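Side-chain contacts in phenazine-1-carboxylate N-methyltransferase (Pseudomonas aeruginosa, PDB 2IP2), which catalyses the S-adenosyl-L-methionine-dependent N-methylation of phenazine-1-carboxylate to 5-methylphenazine-1-carboxylate, a step in the biosynthesis of the virulence pigment pyocyanin: residues P161-F166 with T326-A331; A184-E189 with E217-V222. All coordinates share one frame; numbering follows the deposited sequence. Where two conformers were deposited one is given.

Contact 1 of 2, residues P161-F166 with T326-A331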
ATOM      1  N   PRO A 161     -31.232   8.278  -2.798  1.00 35.25           N
ATOM      2  CA  PRO A 161     -32.469   9.062  -2.672  1.00 35.09           C
ATOM      3  C   PRO A 161     -32.293  10.566  -2.913  1.00 36.89           C
ATOM      4  O   PRO A 161     -33.310  11.292  -2.909  1.00 36.17           O
ATOM      5  CB  PRO A 161     -32.891   8.815  -1.232  1.00 36.23           C
ATOM      6  CG  PRO A 161     -31.571   8.543  -0.512  1.00 34.55           C
ATOM      7  CD  PRO A 161     -30.781   7.744  -1.494  1.00 34.47           C
ATOM      8  N   ARG A 162     -31.044  11.036  -3.055  1.00 37.60           N
ATOM      9  CA  ARG A 162     -30.775  12.416  -3.516  1.00 39.90           C
ATOM     10  C   ARG A 162     -30.819  12.484  -5.040  1.00 39.89           C
ATOM     11  O   ARG A 162     -31.146  13.529  -5.593  1.00 41.63           O
ATOM     12  CB  ARG A 162     -29.416  12.959  -3.033  1.00 40.52           C
ATOM     13  CG  ARG A 162     -29.249  13.085  -1.503  1.00 42.17           C
ATOM     14  CD  ARG A 162     -27.877  13.687  -1.081  1.00 44.44           C
ATOM     15  NE  ARG A 162     -27.581  13.416   0.336  1.00 50.35           N
ATOM     16  CZ  ARG A 162     -26.570  12.654   0.785  1.00 52.95           C
ATOM     17  NH1 ARG A 162     -25.701  12.095  -0.060  1.00 52.91           N
ATOM     18  NH2 ARG A 162     -26.413  12.452   2.096  1.00 52.96           N
ATOM     19  N   LEU A 163     -30.482  11.392  -5.727  1.00 38.83           N
ATOM     20  CA  LEU A 163     -30.549  11.376  -7.210  1.00 37.21           C
ATOM     21  C   LEU A 163     -31.910  10.918  -7.755  1.00 36.61           C
ATOM     22  O   LEU A 163     -32.292  11.298  -8.862  1.00 37.26           O
ATOM     23  CB  LEU A 163     -29.459  10.484  -7.800  1.00 37.57           C
ATOM     24  CG  LEU A 163     -27.977  10.831  -7.633  1.00 38.15           C
ATOM     25  CD1 LEU A 163     -27.163   9.518  -7.752  1.00 38.77           C
ATOM     26  CD2 LEU A 163     -27.470  11.869  -8.667  1.00 39.29           C
ATOM     27  N   LEU A 164     -32.623  10.091  -7.008  1.00 34.95           N
ATOM     28  CA  LEU A 164     -33.928   9.627  -7.439  1.00 34.78           C
ATOM     29  C   LEU A 164     -34.972  10.177  -6.497  1.00 36.07           C
ATOM     30  O   LEU A 164     -34.705  10.371  -5.314  1.00 35.89           O
ATOM     31  CB  LEU A 164     -33.999   8.082  -7.460  1.00 33.83           C
ATOM     32  CG  LEU A 164     -32.893   7.248  -8.143  1.00 36.24           C
ATOM     33  CD1 LEU A 164     -33.327   5.814  -8.321  1.00 31.43           C
ATOM     34  CD2 LEU A 164     -32.533   7.758  -9.504  1.00 34.15           C
ATOM     35  N   ASP A 165     -36.178  10.410  -7.014  1.00 36.34           N
ATOM     36  CA  ASP A 165     -37.243  10.924  -6.200  1.00 37.88           C
ATOM     37  C   ASP A 165     -38.088   9.756  -5.640  1.00 37.43           C
ATOM     38  O   ASP A 165     -38.791   9.087  -6.371  1.00 37.39           O
ATOM     39  CB  ASP A 165     -38.085  11.922  -7.055  1.00 39.55           C
ATOM     40  CG  ASP A 165     -39.095  12.755  -6.228  1.00 43.20           C
ATOM     41  OD1 ASP A 165     -39.331  12.515  -5.014  1.00 42.61           O
ATOM     42  OD2 ASP A 165     -39.685  13.682  -6.846  1.00 49.76           O
ATOM     43  N   PHE A 166     -37.997   9.493  -4.343  1.00 36.68           N
ATOM     44  CA  PHE A 166     -38.833   8.466  -3.729  1.00 37.30           C
ATOM     45  C   PHE A 166     -40.091   9.037  -3.080  1.00 38.91           C
ATOM     46  O   PHE A 166     -40.880   8.287  -2.506  1.00 38.74           O
ATOM     47  CB  PHE A 166     -38.043   7.643  -2.706  1.00 36.39           C
ATOM     48  CG  PHE A 166     -37.032   6.749  -3.329  1.00 35.53           C
ATOM     49  CD1 PHE A 166     -35.786   7.261  -3.696  1.00 33.45           C
ATOM     50  CD2 PHE A 166     -37.299   5.388  -3.512  1.00 32.46           C
ATOM     51  CE1 PHE A 166     -34.811   6.435  -4.279  1.00 35.11           C
ATOM     52  CE2 PHE A 166     -36.337   4.542  -4.080  1.00 32.99           C
ATOM     53  CZ  PHE A 166     -35.082   5.060  -4.456  1.00 34.07           C
ATOM     54  N   THR A 326     -18.722   3.124  -7.494  1.00 31.75           N
ATOM     55  CA  THR A 326     -19.964   2.363  -7.781  1.00 28.97           C
ATOM     56  C   THR A 326     -20.792   3.111  -8.814  1.00 28.83           C
ATOM     57  O   THR A 326     -20.652   4.319  -8.968  1.00 29.55           O
ATOM     58  CB  THR A 326     -20.824   2.026  -6.515  0.50 30.18           C
ATOM     59  OG1 THR A 326     -22.222   1.870  -6.863  0.50 29.32           O
ATOM     60  CG2 THR A 326     -20.724   3.079  -5.497  0.50 29.81           C
ATOM     61  N   ARG A 327     -21.610   2.383  -9.554  1.00 27.91           N
ATOM     62  CA  ARG A 327     -22.359   3.009 -10.646  1.00 28.15           C
ATOM     63  C   ARG A 327     -23.813   2.885 -10.327  1.00 27.53           C
ATOM     64  O   ARG A 327     -24.229   1.877  -9.737  1.00 26.44           O
ATOM     65  CB  ARG A 327     -22.140   2.258 -11.927  1.00 28.69           C
ATOM     66  CG  ARG A 327     -21.891   3.153 -13.082  1.00 35.22           C
ATOM     67  CD  ARG A 327     -20.463   2.893 -13.536  1.00 41.68           C
ATOM     68  NE  ARG A 327     -19.742   4.118 -13.829  1.00 48.79           N
ATOM     69  CZ  ARG A 327     -18.500   4.150 -14.314  1.00 47.83           C
ATOM     70  NH1 ARG A 327     -17.832   3.028 -14.580  1.00 44.45           N
ATOM     71  NH2 ARG A 327     -17.936   5.310 -14.543  1.00 50.16           N
ATOM     72  N   MET A 328     -24.601   3.857 -10.780  1.00 28.01           N
ATOM     73  CA  MET A 328     -26.062   3.719 -10.673  1.00 29.73           C
ATOM     74  C   MET A 328     -26.551   3.754 -12.110  1.00 29.40           C
ATOM     75  O   MET A 328     -26.305   4.735 -12.800  1.00 30.58           O
ATOM     76  CB  MET A 328     -26.693   4.863  -9.883  1.00 29.58           C
ATOM     77  CG  MET A 328     -28.273   4.752  -9.827  1.00 32.26           C
ATOM     78  SD  MET A 328     -29.040   6.101  -8.888  1.00 34.75           S
ATOM     79  CE  MET A 328     -28.926   7.421 -10.104  1.00 33.14           C
ATOM     80  N   ILE A 329     -27.193   2.687 -12.549  1.00 28.01           N
ATOM     81  CA  ILE A 329     -27.736   2.618 -13.933  1.00 27.68           C
ATOM     82  C   ILE A 329     -29.277   2.569 -13.818  1.00 28.80           C
ATOM     83  O   ILE A 329     -29.823   1.586 -13.301  1.00 27.55           O
ATOM     84  CB  ILE A 329     -27.176   1.404 -14.675  1.00 28.44           C
ATOM     85  CG1 ILE A 329     -25.628   1.517 -14.825  1.00 26.80           C
ATOM     86  CG2 ILE A 329     -27.818   1.244 -16.065  1.00 26.29           C
ATOM     87  CD1 ILE A 329     -24.936   0.158 -15.135  1.00 27.20           C
ATOM     88  N   VAL A 330     -29.952   3.628 -14.308  1.00 28.81           N
ATOM     89  CA  VAL A 330     -31.419   3.671 -14.303  1.00 29.71           C
ATOM     90  C   VAL A 330     -31.954   3.255 -15.696  1.00 32.06           C
ATOM     91  O   VAL A 330     -31.496   3.776 -16.733  1.00 30.70           O
ATOM     92  CB  VAL A 330     -31.966   5.039 -13.845  1.00 31.08           C
ATOM     93  CG1 VAL A 330     -33.509   4.970 -13.710  1.00 29.28           C
ATOM     94  CG2 VAL A 330     -31.355   5.438 -12.491  1.00 29.58           C
ATOM     95  N   ALA A 331     -32.878   2.296 -15.730  1.00 32.25           N
ATOM     96  CA  ALA A 331     -33.429   1.873 -17.016  1.00 33.24           C
ATOM     97  C   ALA A 331     -34.962   1.840 -16.908  1.00 35.17           C
ATOM     98  O   ALA A 331     -35.513   1.593 -15.826  1.00 32.96           O
ATOM     99  CB  ALA A 331     -32.871   0.521 -17.433  1.00 32.88           C
TER
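Met328 reaches from strand 326-333 to Leu163 and Leu164, where helix 154-163 gives way to the loop leading to the first strand of the Rossmann-like methyltransferase sheet. The strand is the antiparallel one set between 267-272 and 314-322 in this class I fold, and the helix end packs on one face of it. From CB, the methionine leaves the strand with CG anti to the backbone N (chi1 177°) and runs straight on to SD. The sulfur lies beside Leu164, 3.9 Å from its CD2, with CD1 of Leu163 slightly farther off. A bend at chi3 (77°) then turns the terminal methyl between the two leucines. There CE is 3.6 Å from Leu163 CD1 and 3.7 Å from Leu164 CD2, so one methyl joins the last helical residue to the first that departs from helical geometry. Met328 and the two leucines lie alongside one another, with the methionine pointing the opposite way to both. Val320 and Val269, on the strands flanking 326-333, also touch Met328, and Arg318 NH1 hydrogen-bonds the carbonyl oxygen of Leu163. Two residues along the strand, Val330 CG2 meets the same Leu164 methyl, CD2, at 4.0 Å.

Contact 2 of 2, residues A184-E189 with E217-V222; sequences AILQAE and ERVSLV
Leu186, on the last turns of helix 180-188, meets Val219 at the start of strand 219-223 in a small apolar contact without a hydrogen bond across it. The leucine CD1 lies 3.8 Å from Val219 CB, touching the valine at its branch point, and the two side chains cross at about a right angle. The CB of Leu186 points toward the strand, and CG, anti to the carbonyl carbon (chi1 -56°), carries CD1 to Val219. With the valine at chi1 60°, both of its methyls are farther from Leu186 CD1 than CB is, so the leucine methyl meets the branch carbon. Both residues are buried and both touch Leu213 of helix 211-215, so the pair forms one side of a three-way apolar cluster; Leu214 of that helix adds a further contact to Val219, and Ala192 one to Leu186.

The segments belong to the Rossmann-like S-adenosyl-L-methionine-binding domain. Helix 180-188 links the parallel strands 170-174 and 193-198 in a beta-alpha-beta crossover, and 219-223 is the outermost strand on that side of the sheet within the chain.

Contact with the backbone is looser: Leu186 CD2 comes 4.4 Å from the carbonyl oxygen of Arg218, a van der Waals approach between a methyl and a polar atom. The exposed Arg218 only skirts the leucine, its CB lying 4.5 Å from Leu186 CD2.

Backbone hydrogen bonds shape the two segments. Glu189 N bonds Ile185 O at 2.9 Å in the last turn of the helix. Helix 211-215 closes in a Schellman motif at Glu217, whose positive phi (61°) ends the helix just before strand 219-223. Beyond it, Arg218 and Ser220 both pair through the backbone with Gly194 of strand 193-198.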
ATOM      1  N   ALA A 184     -31.367   3.505   4.241  1.00 30.28           N
ATOM      2  CA  ALA A 184     -30.921   4.788   3.682  1.00 28.58           C
ATOM      3  C   ALA A 184     -32.092   5.508   2.968  1.00 29.99           C
ATOM      4  O   ALA A 184     -32.356   6.720   3.200  1.00 29.40           O
ATOM      5  CB  ALA A 184     -29.731   4.584   2.719  1.00 29.05           C
ATOM      6  N   ILE A 185     -32.869   4.768   2.189  1.00 29.05           N
ATOM      7  CA  ILE A 185     -33.955   5.411   1.451  1.00 30.65           C
ATOM      8  C   ILE A 185     -35.028   5.969   2.410  1.00 32.63           C
ATOM      9  O   ILE A 185     -35.428   7.146   2.298  1.00 33.65           O
ATOM     10  CB  ILE A 185     -34.612   4.492   0.378  1.00 31.19           C
ATOM     11  CG1 ILE A 185     -33.619   4.174  -0.745  1.00 31.61           C
ATOM     12  CG2 ILE A 185     -35.905   5.146  -0.163  1.00 29.41           C
ATOM     13  CD1 ILE A 185     -33.900   2.805  -1.429  1.00 32.26           C
ATOM     14  N   LEU A 186     -35.480   5.140   3.349  1.00 34.75           N
ATOM     15  CA  LEU A 186     -36.534   5.558   4.257  1.00 36.79           C
ATOM     16  C   LEU A 186     -36.084   6.622   5.254  1.00 38.13           C
ATOM     17  O   LEU A 186     -36.929   7.389   5.757  1.00 39.34           O
ATOM     18  CB  LEU A 186     -37.191   4.363   4.938  1.00 37.80           C
ATOM     19  CG  LEU A 186     -37.752   3.298   3.969  1.00 38.64           C
ATOM     20  CD1 LEU A 186     -37.817   1.904   4.628  1.00 44.84           C
ATOM     21  CD2 LEU A 186     -39.075   3.673   3.370  1.00 41.67           C
ATOM     22  N   GLN A 187     -34.781   6.694   5.537  1.00 38.35           N
ATOM     23  CA  GLN A 187     -34.324   7.728   6.441  1.00 39.38           C
ATOM     24  C   GLN A 187     -34.241   9.082   5.723  1.00 40.00           C
ATOM     25  O   GLN A 187     -34.513  10.111   6.322  1.00 40.64           O
ATOM     26  CB  GLN A 187     -33.004   7.327   7.079  0.50 39.67           C
ATOM     27  CG  GLN A 187     -33.144   6.068   7.936  0.50 36.95           C
ATOM     28  CD  GLN A 187     -31.957   5.853   8.845  0.50 35.56           C
ATOM     29  OE1 GLN A 187     -30.810   6.132   8.473  0.50 32.07           O
ATOM     30  NE2 GLN A 187     -32.227   5.358  10.050  0.50 32.62           N
ATOM     31  N   ALA A 188     -33.936   9.060   4.422  1.00 39.41           N
ATOM     32  CA  ALA A 188     -33.864  10.272   3.598  1.00 38.95           C
ATOM     33  C   ALA A 188     -35.261  10.790   3.224  1.00 39.28           C
ATOM     34  O   ALA A 188     -35.493  12.009   3.156  1.00 39.90           O
ATOM     35  CB  ALA A 188     -33.075   9.989   2.345  1.00 38.82           C
ATOM     36  N   GLU A 189     -36.184   9.865   2.990  1.00 38.67           N
ATOM     37  CA  GLU A 189     -37.493  10.209   2.480  1.00 38.90           C
ATOM     38  C   GLU A 189     -38.531   9.472   3.312  1.00 39.64           C
ATOM     39  O   GLU A 189     -38.896   8.348   3.018  1.00 39.05           O
ATOM     40  CB  GLU A 189     -37.561   9.799   0.990  0.50 38.09           C
ATOM     41  CG  GLU A 189     -38.333  10.720   0.040  0.50 36.99           C
ATOM     42  CD  GLU A 189     -37.832  12.154   0.060  0.50 36.49           C
ATOM     43  OE1 GLU A 189     -37.127  12.572  -0.895  0.50 30.42           O
ATOM     44  OE2 GLU A 189     -38.150  12.854   1.054  0.50 37.04           O
ATOM     45  N   GLU A 217     -44.400   0.294  10.058  1.00 40.12           N
ATOM     46  CA  GLU A 217     -45.181  -0.186   8.874  1.00 40.74           C
ATOM     47  C   GLU A 217     -44.841   0.545   7.504  1.00 40.91           C
ATOM     48  O   GLU A 217     -45.625   0.539   6.540  1.00 41.33           O
ATOM     49  CB  GLU A 217     -46.686  -0.031   9.189  0.50 40.85           C
ATOM     50  CG  GLU A 217     -47.625  -1.077   8.624  0.50 40.69           C
ATOM     51  CD  GLU A 217     -49.088  -0.885   9.057  0.50 40.82           C
ATOM     52  OE1 GLU A 217     -49.471   0.230   9.477  0.50 41.65           O
ATOM     53  OE2 GLU A 217     -49.866  -1.861   8.962  0.50 42.47           O
ATOM     54  N   ARG A 218     -43.670   1.173   7.454  1.00 41.23           N
ATOM     55  CA  ARG A 218     -43.109   1.826   6.254  1.00 41.47           C
ATOM     56  C   ARG A 218     -42.506   0.814   5.240  1.00 40.19           C
ATOM     57  O   ARG A 218     -42.546   1.022   3.994  1.00 40.94           O
ATOM     58  CB  ARG A 218     -42.029   2.829   6.719  1.00 42.53           C
ATOM     59  CG  ARG A 218     -42.658   4.058   7.421  1.00 46.10           C
ATOM     60  CD  ARG A 218     -41.917   4.560   8.648  1.00 49.03           C
ATOM     61  NE  ARG A 218     -42.201   5.980   8.878  1.00 54.19           N
ATOM     62  CZ  ARG A 218     -43.369   6.477   9.318  1.00 53.20           C
ATOM     63  NH1 ARG A 218     -44.395   5.669   9.586  1.00 54.72           N
ATOM     64  NH2 ARG A 218     -43.519   7.794   9.484  1.00 52.64           N
ATOM     65  N   VAL A 219     -41.950  -0.266   5.772  1.00 36.90           N
ATOM     66  CA  VAL A 219     -41.368  -1.290   4.945  1.00 35.53           C
ATOM     67  C   VAL A 219     -41.962  -2.598   5.401  1.00 34.71           C
ATOM     68  O   VAL A 219     -42.365  -2.705   6.564  1.00 33.56           O
ATOM     69  CB  VAL A 219     -39.794  -1.293   5.062  1.00 34.89           C
ATOM     70  CG1 VAL A 219     -39.345  -1.552   6.470  1.00 35.86           C
ATOM     71  CG2 VAL A 219     -39.127  -2.356   4.149  1.00 37.48           C
ATOM     72  N   SER A 220     -42.013  -3.586   4.498  1.00 33.88           N
ATOM     73  CA  SER A 220     -42.202  -4.977   4.895  1.00 33.31           C
ATOM     74  C   SER A 220     -41.122  -5.829   4.257  1.00 34.71           C
ATOM     75  O   SER A 220     -40.466  -5.375   3.293  1.00 33.11           O
ATOM     76  CB  SER A 220     -43.593  -5.460   4.461  1.00 34.30           C
ATOM     77  OG  SER A 220     -43.791  -5.313   3.058  1.00 34.22           O
ATOM     78  N   LEU A 221     -40.939  -7.045   4.779  1.00 34.87           N
ATOM     79  CA  LEU A 221     -40.009  -8.000   4.217  1.00 36.28           C
ATOM     80  C   LEU A 221     -40.771  -9.125   3.534  1.00 36.73           C
ATOM     81  O   LEU A 221     -41.808  -9.567   4.023  1.00 37.26           O
ATOM     82  CB  LEU A 221     -39.088  -8.608   5.285  1.00 35.62           C
ATOM     83  CG  LEU A 221     -38.436  -7.759   6.384  1.00 36.39           C
ATOM     84  CD1 LEU A 221     -37.430  -8.588   7.243  1.00 33.53           C
ATOM     85  CD2 LEU A 221     -37.695  -6.599   5.753  1.00 37.33           C
ATOM     86  N   VAL A 222     -40.256  -9.628   2.426  1.00 36.65           N
ATOM     87  CA  VAL A 222     -40.796 -10.893   1.908  1.00 37.51           C
ATOM     88  C   VAL A 222     -39.715 -11.937   1.632  1.00 36.94           C
ATOM     89  O   VAL A 222     -38.618 -11.591   1.204  1.00 35.27           O
ATOM     90  CB  VAL A 222     -41.865 -10.722   0.761  1.00 38.56           C
ATOM     91  CG1 VAL A 222     -42.082  -9.323   0.372  1.00 38.04           C
ATOM     92  CG2 VAL A 222     -41.677 -11.719  -0.440  1.00 38.18           C
TER

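In the fold
The chain comes from the N-terminal dimerisation domain; within the methyltransferase domain, helix 154-163 ends in residues 161-166, which begin the long loop that contact 1 closes only at strand 326-333, near the C terminus, so it spans nearly the whole Rossmann-like domain. Contact 2 lies wholly within that span: a short loop from helix 180-188, through strand 193-198 and helices 204-209 and 211-215, to strand 219-223. The two contacts reach opposite parts of one sheet, its antiparallel end and its parallel edge, with centres about 16 Å apart. They also touch directly, Pro161 CG packing 3.5 Å from Ala188 CB and Phe166 CD2 3.6 Å from Ile185 CG2.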